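PDB 3SKV: SsfX3 from Streptomyces sp. SF2575, which probably transfers a salicylyl group onto a tetracycline intermediate during antibiotic biosynthesis, pairing a jelly-roll domain with a GDSL/SGNH hydrolase-like fold. Local coordinates for residues A[120-125]-A[130-135]. The protein carries 1 engineered substitution. Numbering follows the deposited sequence.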
loop_
_atom_site.group_PDB
_atom_site.type_symbol
_atom_site.label_atom_id
_atom_site.label_comp_id
_atom_site.label_asym_id
_atom_site.label_seq_id
_atom_site.Cartn_x
_atom_site.Cartn_y
_atom_site.Cartn_z
ATOM N N LEU A 120 14.690 1.854 3.367
ATOM C CA LEU A 120 14.714 0.597 4.117
ATOM C C LEU A 120 13.988 -0.535 3.411
ATOM O O LEU A 120 13.040 -0.311 2.667
ATOM C CB LEU A 120 14.193 0.764 5.566
ATOM C CG LEU A 120 14.863 1.848 6.463
ATOM C CD1 LEU A 120 14.034 2.097 7.708
ATOM C CD2 LEU A 120 16.328 1.483 6.825
ATOM N N LEU A 121 14.466 -1.746 3.652
ATOM C CA LEU A 121 13.972 -3.005 3.146
ATOM C C LEU A 121 13.878 -3.862 4.404
ATOM O O LEU A 121 14.826 -3.922 5.196
ATOM C CB LEU A 121 15.019 -3.568 2.140
ATOM C CG LEU A 121 14.906 -4.962 1.427
ATOM C CD1 LEU A 121 14.669 -6.124 2.349
ATOM C CD2 LEU A 121 14.104 -4.930 0.174
ATOM N N ASP A 122 12.718 -4.486 4.615
ATOM C CA ASP A 122 12.530 -5.356 5.763
ATOM C C ASP A 122 12.616 -6.792 5.345
ATOM O O ASP A 122 12.115 -7.162 4.280
ATOM C CB ASP A 122 11.195 -5.091 6.462
ATOM C CG ASP A 122 11.196 -3.874 7.378
ATOM O OD1 ASP A 122 12.289 -3.298 7.605
ATOM O OD2 ASP A 122 10.103 -3.502 7.879
ATOM N N VAL A 123 13.258 -7.599 6.198
ATOM C CA VAL A 123 13.388 -9.038 6.027
ATOM C C VAL A 123 12.611 -9.668 7.198
ATOM O O VAL A 123 12.983 -9.520 8.373
ATOM C CB VAL A 123 14.871 -9.520 5.953
ATOM C CG1 VAL A 123 14.949 -11.013 5.673
ATOM C CG2 VAL A 123 15.674 -8.740 4.900
ATOM N N LEU A 124 11.500 -10.334 6.863
ATOM C CA LEU A 124 10.692 -11.044 7.840
ATOM C C LEU A 124 10.936 -12.528 7.685
ATOM O O LEU A 124 11.064 -13.016 6.553
ATOM C CB LEU A 124 9.208 -10.722 7.682
ATOM C CG LEU A 124 8.679 -9.548 8.500
ATOM C CD1 LEU A 124 9.236 -8.232 8.011
ATOM C CD2 LEU A 124 7.190 -9.522 8.459
ATOM N N VAL A 125 11.060 -13.235 8.811
ATOM C CA VAL A 125 11.271 -14.676 8.832
ATOM C C VAL A 125 10.124 -15.264 9.654
ATOM O O VAL A 125 10.028 -14.993 10.850
ATOM C CB VAL A 125 12.676 -15.050 9.381
ATOM C CG1 VAL A 125 12.804 -16.563 9.587
ATOM C CG2 VAL A 125 13.775 -14.537 8.457
ATOM N N ALA A 130 13.329 -9.771 11.090
ATOM C CA ALA A 130 14.682 -10.304 11.314
ATOM C C ALA A 130 15.746 -9.273 11.024
ATOM O O ALA A 130 16.769 -9.252 11.705
ATOM C CB ALA A 130 14.914 -11.539 10.452
ATOM N N ARG A 131 15.536 -8.438 9.994
ATOM C CA ARG A 131 16.515 -7.417 9.593
ATOM C C ARG A 131 15.887 -6.272 8.852
ATOM O O ARG A 131 15.123 -6.483 7.907
ATOM C CB ARG A 131 17.618 -8.047 8.690
ATOM C CG ARG A 131 18.933 -7.246 8.543
ATOM C CD ARG A 131 19.881 -7.449 9.712
ATOM N NE ARG A 131 19.775 -8.815 10.241
ATOM C CZ ARG A 131 20.573 -9.818 9.884
ATOM N NH1 ARG A 131 21.582 -9.608 9.046
ATOM N NH2 ARG A 131 20.386 -11.030 10.386
ATOM N N THR A 132 16.257 -5.055 9.245
ATOM C CA THR A 132 15.907 -3.838 8.524
ATOM C C THR A 132 17.229 -3.498 7.838
ATOM O O THR A 132 18.252 -3.446 8.502
ATOM C CB THR A 132 15.309 -2.766 9.443
ATOM O OG1 THR A 132 14.152 -3.294 10.091
ATOM C CG2 THR A 132 14.864 -1.532 8.680
ATOM N N VAL A 133 17.223 -3.397 6.511
ATOM C CA VAL A 133 18.411 -3.169 5.679
ATOM C C VAL A 133 18.351 -1.767 5.084
ATOM O O VAL A 133 17.326 -1.387 4.518
ATOM C CB VAL A 133 18.505 -4.261 4.556
ATOM C CG1 VAL A 133 19.807 -4.178 3.760
ATOM C CG2 VAL A 133 18.334 -5.663 5.124
ATOM N N GLU A 134 19.462 -1.009 5.181
ATOM C CA GLU A 134 19.531 0.336 4.601
ATOM C C GLU A 134 19.983 0.185 3.156
ATOM O O GLU A 134 21.031 -0.416 2.908
ATOM C CB GLU A 134 20.488 1.258 5.382
ATOM C CG GLU A 134 20.051 1.541 6.809
ATOM C CD GLU A 134 21.046 2.327 7.637
ATOM O OE1 GLU A 134 22.140 1.789 7.928
ATOM O OE2 GLU A 134 20.715 3.470 8.028
ATOM N N LEU A 135 19.193 0.696 2.208
ATOM C CA LEU A 135 19.494 0.575 0.781
ATOM C C LEU A 135 20.364 1.698 0.199
ATOM O O LEU A 135 20.249 2.859 0.605
ATOM C CB LEU A 135 18.182 0.501 -0.034
ATOM C CG LEU A 135 17.228 -0.666 0.218
ATOM C CD1 LEU A 135 15.974 -0.466 -0.565
ATOM C CD2 LEU A 135 17.840 -1.990 -0.174
#
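Asp-122 and Thr-132 stand side by side on one face of an antiparallel hairpin, as a non-hydrogen-bonded pair whose side chains supply the link that the backbone lacks at this position. The Thr-132 hydroxyl donates to Asp-122 OD1, with OG1 and OD1 3.1 Å apart, and comes from above the carboxylate plane, 46° out of it. Because Thr-132 keeps OG1 beside its own backbone N (chi1 -58°), its methyl CG2 is turned toward Leu-120, lying 3.8 Å from Leu-120 CD2. The side chains of Leu-120 and Glu-134, an exposed and poorly ordered residue, lie side by side, pointing the same way, with Leu-120 CD2 against Glu-134 CG. A valine in place of Thr-132 would probably leave Asp-122 OD1 without its hydroxyl partner across the strands.

The opposite face is mainly apolar; Arg-131 also starts from it, its CB beside Val-123 CB, before its chain bends away. Leu-121 and Val-133 form a hydrogen-bonded pair, Val-133 N reaching Leu-121 O at 2.8 Å in a nearly straight bond (171°). Diagonally, Val-123 CG2 meets Val-133 CG2 at 4.1 Å, and Leu-135 lays CD2 against Leu-121 CB; beta-branched valines suit such extended backbone. Near the turn the pairing slips into a classic beta bulge: Val-123 O accepts from both Ala-130 N (2.8 Å) and Arg-131 N (3.2 Å). Ala-130 CB touches Val-125 CG2, its small side chain pointing toward the other strand, while Arg-131 gives NH2 to Asp-146 O.

Strand 120-125 also pairs with strand 153-158 in the jelly-roll domain. Leu-121, Val-123 and Val-133 pack on strand 141-145 of another sheet, whereas Asp-122 faces the loop carrying Ser-203, Pro-204 and Ser-205, whose two serines take OD2, so this buried acid is gripped at both oxygens.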